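Local structure of putative peptide ABC-transport system periplasmic peptide-binding protein (Campylobacter jejuni, 4OEV) at residues K442-I445 with D446-E450; W291-S294 with K295-I299; V77-S80 with A81-K85. The protein binds nickel(II), here together with oxalate, as the extracytoplasmic solute-binding component of an ABC-type importer, and may also serve peptide uptake. All coordinates share one frame; numbering follows the deposited sequence.

Contact 1: residues K442-I445 with D446-E450; sequences KDFI and DALYE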
loop_
_atom_site.group_PDB
_atom_site.type_symbol
_atom_site.label_atom_id
_atom_site.label_comp_id
_atom_site.label_asym_id
_atom_site.label_seq_id
_atom_site.Cartn_x
_atom_site.Cartn_y
_atom_site.Cartn_z
ATOM N N LYS A 442 -16.372 9.405 -8.673
ATOM C CA LYS A 442 -16.554 10.847 -8.489
ATOM C C LYS A 442 -17.401 11.156 -7.243
ATOM O O LYS A 442 -17.036 12.026 -6.440
ATOM C CB LYS A 442 -17.178 11.482 -9.732
ATOM C CG LYS A 442 -17.414 12.983 -9.596
ATOM C CD LYS A 442 -18.354 13.484 -10.683
ATOM C CE LYS A 442 -18.302 14.991 -10.856
ATOM N NZ LYS A 442 -19.019 15.745 -9.764
ATOM N N ASP A 443 -18.487 10.409 -7.023
ATOM C CA ASP A 443 -19.290 10.556 -5.799
ATOM C C ASP A 443 -18.423 10.352 -4.545
ATOM O O ASP A 443 -18.484 11.114 -3.578
ATOM C CB ASP A 443 -20.447 9.541 -5.783
ATOM C CG ASP A 443 -21.526 9.867 -6.802
ATOM O OD1 ASP A 443 -21.612 11.030 -7.226
ATOM O OD2 ASP A 443 -22.287 8.949 -7.198
ATOM N N PHE A 444 -17.595 9.325 -4.588
ATOM C CA PHE A 444 -16.695 9.038 -3.513
ATOM C C PHE A 444 -15.738 10.225 -3.201
ATOM O O PHE A 444 -15.611 10.670 -2.035
ATOM C CB PHE A 444 -15.915 7.766 -3.880
ATOM C CG PHE A 444 -14.677 7.542 -3.035
ATOM C CD1 PHE A 444 -14.787 7.335 -1.686
ATOM C CD2 PHE A 444 -13.415 7.524 -3.609
ATOM C CE1 PHE A 444 -13.678 7.120 -0.897
ATOM C CE2 PHE A 444 -12.297 7.314 -2.836
ATOM C CZ PHE A 444 -12.416 7.113 -1.471
ATOM N N ILE A 445 -15.069 10.709 -4.246
ATOM C CA ILE A 445 -14.155 11.850 -4.173
ATOM C C ILE A 445 -14.876 13.111 -3.634
ATOM O O ILE A 445 -14.347 13.838 -2.781
ATOM C CB ILE A 445 -13.564 12.154 -5.592
ATOM C CG1 ILE A 445 -12.607 11.026 -6.010
ATOM C CG2 ILE A 445 -12.827 13.481 -5.633
ATOM C CD1 ILE A 445 -12.195 11.087 -7.465
ATOM N N ASP A 446 -16.084 13.364 -4.141
ATOM C CA ASP A 446 -16.857 14.513 -3.700
ATOM C C ASP A 446 -17.269 14.363 -2.257
ATOM O O ASP A 446 -17.273 15.354 -1.526
ATOM C CB ASP A 446 -18.104 14.714 -4.561
ATOM C CG ASP A 446 -17.792 15.166 -5.963
ATOM O OD1 ASP A 446 -16.725 15.778 -6.213
ATOM O OD2 ASP A 446 -18.635 14.900 -6.833
ATOM N N ALA A 447 -17.647 13.153 -1.862
ATOM C CA ALA A 447 -18.035 12.877 -0.457
ATOM C C ALA A 447 -16.874 13.073 0.493
ATOM O O ALA A 447 -17.075 13.521 1.634
ATOM C CB ALA A 447 -18.573 11.456 -0.287
ATOM N N LEU A 448 -15.680 12.647 0.070
ATOM C CA LEU A 448 -14.464 12.868 0.858
ATOM C C LEU A 448 -14.216 14.336 1.088
ATOM O O LEU A 448 -13.797 14.707 2.162
ATOM C CB LEU A 448 -13.210 12.271 0.186
ATOM C CG LEU A 448 -12.948 10.761 0.319
ATOM C CD1 LEU A 448 -11.535 10.460 -0.246
ATOM C CD2 LEU A 448 -13.109 10.211 1.704
ATOM N N TYR A 449 -14.445 15.172 0.085
ATOM C CA TYR A 449 -14.242 16.610 0.229
ATOM C C TYR A 449 -15.221 17.157 1.273
ATOM O O TYR A 449 -14.853 18.029 2.065
ATOM C CB TYR A 449 -14.415 17.383 -1.108
ATOM C CG TYR A 449 -14.508 18.884 -0.846
ATOM C CD1 TYR A 449 -13.359 19.662 -0.653
ATOM C CD2 TYR A 449 -15.748 19.518 -0.703
ATOM C CE1 TYR A 449 -13.444 21.001 -0.355
ATOM C CE2 TYR A 449 -15.832 20.873 -0.407
ATOM C CZ TYR A 449 -14.678 21.605 -0.232
ATOM O OH TYR A 449 -14.746 22.958 0.062
ATOM N N GLU A 450 -16.476 16.706 1.233
ATOM C CA GLU A 450 -17.518 17.259 2.111
ATOM C C GLU A 450 -17.326 16.837 3.568
ATOM O O GLU A 450 -17.765 17.510 4.505
ATOM C CB GLU A 450 -18.939 16.842 1.643
ATOM C CG GLU A 450 -19.344 17.349 0.229
ATOM C CD GLU A 450 -19.368 18.880 0.078
ATOM O OE1 GLU A 450 -19.484 19.616 1.095
ATOM O OE2 GLU A 450 -19.286 19.362 -1.076
HETATM O O HOH W 1 -20.941 13.677 -6.746
#
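Lys442 and Asp446 form a salt bridge one helical turn apart. NZ of Lys442 lies 3.1 Å from OD2 of Asp446 and uses the syn lone pair of that oxygen. The lysine chain runs extended until its last torsion, chi4 -76°, which bends the ammonium group over to the carboxylate. OD2 has a second partner. A water donates to it at 2.6 Å and also donates to OD1 of Asp443 at 2.8 Å, so it lies between two carboxylates and probably eases their repulsion. Asp443 is held more strongly by its salt bridge to Lys439. On another side of the helix, CZ of the Phe444 ring packs on CD1 of Leu448 at 3.7 Å. CG of Phe444 is anti to the backbone N, chi1 164°, and this swings the ring along the helix to Leu448. Regular i to i+4 backbone bonds fix the spacing of both pairs. Asp446 N to Lys442 O is 2.8 Å, and Leu448 N to Phe444 O is 2.9 Å. All this belongs to helix 434-450. Phe444 and Ala447 pack against helix 419-429. Ile445 meets His285 and Ser294, Leu448 meets Pro286, and the Tyr449 ring stacks with Tyr300.

Contact 2: residues W291-S294 with K295-I299; sequences WANS and KNFKI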
loop_
_atom_site.group_PDB
_atom_site.type_symbol
_atom_site.label_atom_id
_atom_site.label_comp_id
_atom_site.label_asym_id
_atom_site.label_seq_id
_atom_site.Cartn_x
_atom_site.Cartn_y
_atom_site.Cartn_z
ATOM N N TRP A 291 -7.344 6.010 -13.181
ATOM C CA TRP A 291 -8.324 6.327 -14.213
ATOM C C TRP A 291 -9.613 6.841 -13.553
ATOM O O TRP A 291 -10.394 7.596 -14.165
ATOM C CB TRP A 291 -8.611 5.107 -15.105
ATOM C CG TRP A 291 -8.959 3.846 -14.359
ATOM C CD1 TRP A 291 -8.119 2.820 -14.066
ATOM C CD2 TRP A 291 -10.247 3.476 -13.826
ATOM N NE1 TRP A 291 -8.789 1.844 -13.379
ATOM C CE2 TRP A 291 -10.101 2.218 -13.229
ATOM C CE3 TRP A 291 -11.509 4.089 -13.804
ATOM C CZ2 TRP A 291 -11.162 1.557 -12.616
ATOM C CZ3 TRP A 291 -12.559 3.436 -13.168
ATOM C CH2 TRP A 291 -12.376 2.192 -12.588
ATOM N N ALA A 292 -9.806 6.433 -12.305
ATOM C CA ALA A 292 -10.974 6.799 -11.507
ATOM C C ALA A 292 -10.983 8.274 -11.071
ATOM O O ALA A 292 -11.970 8.743 -10.523
ATOM C CB ALA A 292 -11.032 5.912 -10.271
ATOM N N ASN A 293 -9.885 8.996 -11.289
ATOM C CA ASN A 293 -9.797 10.393 -10.859
ATOM C C ASN A 293 -10.851 11.232 -11.590
ATOM O O ASN A 293 -10.934 11.234 -12.826
ATOM C CB ASN A 293 -8.357 10.925 -11.081
ATOM C CG ASN A 293 -8.144 12.360 -10.577
ATOM O OD1 ASN A 293 -9.058 12.992 -10.062
ATOM N ND2 ASN A 293 -6.904 12.860 -10.696
ATOM N N SER A 294 -11.648 11.967 -10.818
ATOM C CA SER A 294 -12.694 12.798 -11.419
ATOM C C SER A 294 -12.126 14.060 -12.085
ATOM O O SER A 294 -12.771 14.699 -12.943
ATOM C CB SER A 294 -13.712 13.160 -10.349
ATOM O OG SER A 294 -13.061 13.800 -9.260
ATOM N N LYS A 295 -10.917 14.428 -11.681
ATOM C CA LYS A 295 -10.180 15.547 -12.275
ATOM C C LYS A 295 -10.871 16.906 -12.162
ATOM O O LYS A 295 -10.230 17.936 -12.367
ATOM C CB LYS A 295 -9.874 15.253 -13.747
ATOM C CG LYS A 295 -8.782 14.220 -13.939
ATOM C CD LYS A 295 -8.395 14.044 -15.406
ATOM C CE LYS A 295 -7.054 13.341 -15.502
ATOM N NZ LYS A 295 -7.098 11.999 -14.835
ATOM N N ASN A 296 -12.166 16.921 -11.859
ATOM C CA ASN A 296 -12.824 18.172 -11.534
ATOM C C ASN A 296 -13.517 18.080 -10.200
ATOM O O ASN A 296 -14.693 17.724 -10.113
ATOM C CB ASN A 296 -13.821 18.588 -12.591
ATOM C CG ASN A 296 -13.937 20.093 -12.685
ATOM O OD1 ASN A 296 -14.539 20.736 -11.817
ATOM N ND2 ASN A 296 -13.354 20.670 -13.741
ATOM N N PHE A 297 -12.769 18.405 -9.160
ATOM C CA PHE A 297 -13.228 18.268 -7.798
ATOM C C PHE A 297 -12.902 19.528 -7.014
ATOM O O PHE A 297 -12.074 20.342 -7.450
ATOM C CB PHE A 297 -12.591 17.033 -7.134
ATOM C CG PHE A 297 -11.099 16.933 -7.349
ATOM C CD1 PHE A 297 -10.212 17.600 -6.504
ATOM C CD2 PHE A 297 -10.580 16.196 -8.417
ATOM C CE1 PHE A 297 -8.834 17.518 -6.708
ATOM C CE2 PHE A 297 -9.205 16.110 -8.634
ATOM C CZ PHE A 297 -8.326 16.771 -7.782
ATOM N N LYS A 298 -13.585 19.681 -5.877
ATOM C CA LYS A 298 -13.382 20.780 -4.948
ATOM C C LYS A 298 -12.124 20.546 -4.108
ATOM O O LYS A 298 -11.724 19.412 -3.908
ATOM C CB LYS A 298 -14.601 20.921 -4.029
ATOM C CG LYS A 298 -15.809 21.650 -4.645
ATOM C CD LYS A 298 -16.950 21.628 -3.621
ATOM C CE LYS A 298 -18.236 22.282 -4.086
ATOM N NZ LYS A 298 -19.282 22.013 -3.019
ATOM N N ILE A 299 -11.475 21.622 -3.664
ATOM C CA ILE A 299 -10.346 21.478 -2.753
ATOM C C ILE A 299 -10.360 22.520 -1.648
ATOM O O ILE A 299 -11.010 23.575 -1.759
ATOM C CB ILE A 299 -8.951 21.564 -3.465
ATOM C CG1 ILE A 299 -8.629 23.011 -3.855
ATOM C CG2 ILE A 299 -8.852 20.580 -4.612
ATOM C CD1 ILE A 299 -7.223 23.214 -4.347
HETATM O O HOH W 2 -9.448 10.683 -15.355
HETATM O O HOH W 3 -15.338 15.426 -8.627
#
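Asn293 reaches forward along the chain to Lys295 and Phe297. Its CB lies 4.1 Å from NZ of Lys295, where that lysine folds back over it. The next atom, CG, packs 3.9 Å from CG of Lys295, and the two side chains cross at about a right angle. CG of Asn293 is anti to its own backbone N, chi1 -176°, which carries the amide forward over the turn. At the tip, ND2 comes 4.0 Å from CG of Lys295, and OD1 accepts a hydrogen bond from the backbone N of Lys295 at 2.9 Å. The N-H points fairly straight at the oxygen, 155°, but the donor stands well above the carbonyl plane. This side-chain oxygen to backbone N bond, two residues on, is that of an Asx turn. The same OD1 also accepts from NE2 of His285, which helps position the amide oxygen. It lies 3.4 Å from CE2 of Phe297 as well, with the amide and ring planes 34° apart. The His285 ring meets the Phe297 ring edge to face, so one histidine touches both side chains.

Ser294 meets Phe297 from another direction. Its OG lies at the ring edge, near the ring plane, 3.6 Å from CD2. Two waters bridge groups on this irregular loop. One accepts from Ser294 OG and donates to the backbone O of Asn296. The other accepts from NZ of Lys295 at 2.7 Å and donates to the backbone O of Asn293. The lysine chain bends at its end to bring NZ to this water. Lys295 has a positive phi, and its N-H bond to Asn293 OD1 probably helps hold that shape. The chemistry is mainly polar, as suits a surface loop, with Phe297 as its aromatic member.

Contact 3: residues V77-S80 with A81-K85; sequences VKFS and ADDVK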
loop_
_atom_site.group_PDB
_atom_site.type_symbol
_atom_site.label_atom_id
_atom_site.label_comp_id
_atom_site.label_asym_id
_atom_site.label_seq_id
_atom_site.Cartn_x
_atom_site.Cartn_y
_atom_site.Cartn_z
ATOM N N VAL A 77 5.977 -30.649 -6.838
ATOM C CA VAL A 77 4.597 -31.024 -7.145
ATOM C C VAL A 77 4.056 -30.095 -8.234
ATOM O O VAL A 77 4.401 -28.910 -8.267
ATOM C CB VAL A 77 3.738 -30.958 -5.871
ATOM C CG1 VAL A 77 2.288 -31.236 -6.154
ATOM C CG2 VAL A 77 4.308 -31.879 -4.794
ATOM N N LYS A 78 3.248 -30.615 -9.143
ATOM C CA LYS A 78 2.694 -29.801 -10.218
ATOM C C LYS A 78 1.658 -28.803 -9.659
ATOM O O LYS A 78 0.996 -29.077 -8.649
ATOM C CB LYS A 78 2.006 -30.665 -11.272
ATOM C CG LYS A 78 2.875 -31.740 -11.971
ATOM C CD LYS A 78 1.995 -32.536 -12.920
ATOM C CE LYS A 78 2.723 -33.759 -13.459
ATOM N NZ LYS A 78 1.868 -34.655 -14.286
ATOM N N PHE A 79 1.504 -27.681 -10.358
ATOM C CA PHE A 79 0.479 -26.697 -10.058
ATOM C C PHE A 79 -0.735 -27.051 -10.897
ATOM O O PHE A 79 -0.585 -27.271 -12.101
ATOM C CB PHE A 79 0.970 -25.277 -10.371
ATOM C CG PHE A 79 -0.130 -24.263 -10.440
ATOM C CD1 PHE A 79 -0.719 -23.775 -9.275
ATOM C CD2 PHE A 79 -0.566 -23.781 -11.660
ATOM C CE1 PHE A 79 -1.727 -22.856 -9.327
ATOM C CE2 PHE A 79 -1.560 -22.841 -11.719
ATOM C CZ PHE A 79 -2.151 -22.375 -10.535
ATOM N N SER A 80 -1.912 -27.125 -10.262
ATOM C CA SER A 80 -3.144 -27.527 -10.917
ATOM C C SER A 80 -4.349 -26.656 -10.576
ATOM O O SER A 80 -4.264 -25.745 -9.758
ATOM C CB SER A 80 -3.499 -28.965 -10.537
ATOM O OG SER A 80 -3.539 -29.114 -9.118
ATOM N N ALA A 81 -5.486 -26.954 -11.197
ATOM C CA ALA A 81 -6.732 -26.289 -10.819
ATOM C C ALA A 81 -7.036 -26.498 -9.353
ATOM O O ALA A 81 -7.648 -25.606 -8.723
ATOM C CB ALA A 81 -7.910 -26.772 -11.667
ATOM N N ASP A 82 -6.577 -27.624 -8.793
ATOM C CA ASP A 82 -6.770 -27.916 -7.355
ATOM C C ASP A 82 -6.346 -26.737 -6.459
ATOM O O ASP A 82 -7.020 -26.394 -5.498
ATOM C CB ASP A 82 -5.943 -29.113 -6.939
ATOM C CG ASP A 82 -6.605 -30.436 -7.284
ATOM O OD1 ASP A 82 -7.618 -30.430 -8.024
ATOM O OD2 ASP A 82 -6.043 -31.472 -6.869
ATOM N N ASP A 83 -5.185 -26.189 -6.769
ATOM C CA ASP A 83 -4.599 -25.051 -6.007
ATOM C C ASP A 83 -5.397 -23.788 -6.104
ATOM O O ASP A 83 -5.521 -23.023 -5.140
ATOM C CB ASP A 83 -3.191 -24.797 -6.520
ATOM C CG ASP A 83 -2.298 -25.984 -6.318
ATOM O OD1 ASP A 83 -2.222 -26.454 -5.163
ATOM O OD2 ASP A 83 -1.690 -26.443 -7.311
ATOM N N VAL A 84 -5.903 -23.537 -7.291
ATOM C CA VAL A 84 -6.612 -22.331 -7.564
ATOM C C VAL A 84 -7.924 -22.308 -6.789
ATOM O O VAL A 84 -8.294 -21.296 -6.205
ATOM C CB VAL A 84 -6.849 -22.182 -9.054
ATOM C CG1 VAL A 84 -7.658 -20.949 -9.355
ATOM C CG2 VAL A 84 -5.509 -22.138 -9.796
ATOM N N LYS A 85 -8.637 -23.430 -6.771
ATOM C CA LYS A 85 -9.858 -23.496 -6.013
ATOM C C LYS A 85 -9.561 -23.469 -4.533
ATOM O O LYS A 85 -10.286 -22.827 -3.771
ATOM C CB LYS A 85 -10.666 -24.756 -6.388
ATOM C CG LYS A 85 -11.884 -24.995 -5.531
ATOM C CD LYS A 85 -12.674 -26.206 -6.093
ATOM C CE LYS A 85 -13.873 -26.612 -5.189
ATOM N NZ LYS A 85 -15.006 -25.659 -5.253
#
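Phe79 and Asp83 make the close-packed side of this contact. The Phe79 ring and the Asp83 carboxylate are nearly parallel, with planes 12° apart, and OD2 of Asp83 lies 3.5 Å from CD1 of the ring. Further along the ring, CZ touches CG2 of Val84 at 3.4 Å. Phe79 has CG anti to the backbone N, chi1 164°, and this lays the ring beside the first turn of the helix. Leu50, Val71 and Met137 pack on the same ring, and Val84 also rests on Val118 of strand 117-122.

Beside the ring, the backbone N of Ser80 donates to OD2 of Asp83 at 3.0 Å. The bond is almost straight, 171°, and it reaches the carboxylate on its anti side, somewhat out of the plane. Ser80 is the N-cap of helix 81-92, and Ser80 and Asp83 form a capping box. Asp83 N reaches back to Ser80 O at 3.2 Å with a bent, weak bond.

Asp83 is buried, and several donors serve its carboxylate. OD1 accepts from Lys140 N, while OD2 takes Trp73 NE1 as well as Ser80 N. These donors, with the start of the helix, probably stabilise the negative charge.

The other side is looser. Ser80 and Asp82 are both partly exposed. Ser80 OG accepts the capping bond from Asp82 N at 3.4 Å, and this bond is weak. That OG sits between its own backbone N and carbonyl carbon, which turns it to the helix end. Asp82 also touches Ile112 and Lys140. Lys78 is exposed, and its chain runs out fully extended, away from the helix.

In the fold
Along the chain the order is contact 3, contact 2, contact 1. Contacts 1 and 2 are neighbours, with centres about 9 Å apart. The loop 291-299, between strand 280-282 and helix 304-313, lies along the last turns of helix 434-450. Ile445 CD1 meets Ser294 OG at 3.4 Å, Tyr449 packs on Lys298, and Glu450 makes a long, weak ion pair with Lys298. Contact 3 is remote, at the start of helix 81-92 beside strands 107-114 and 117-122. Its centre is about 42 Å from each of the others. All three lie away from the nickel and oxalate site. What contacts 1 and 2 do together is join loop 291-299 to helix 434-450, some 150 positions later in the chain.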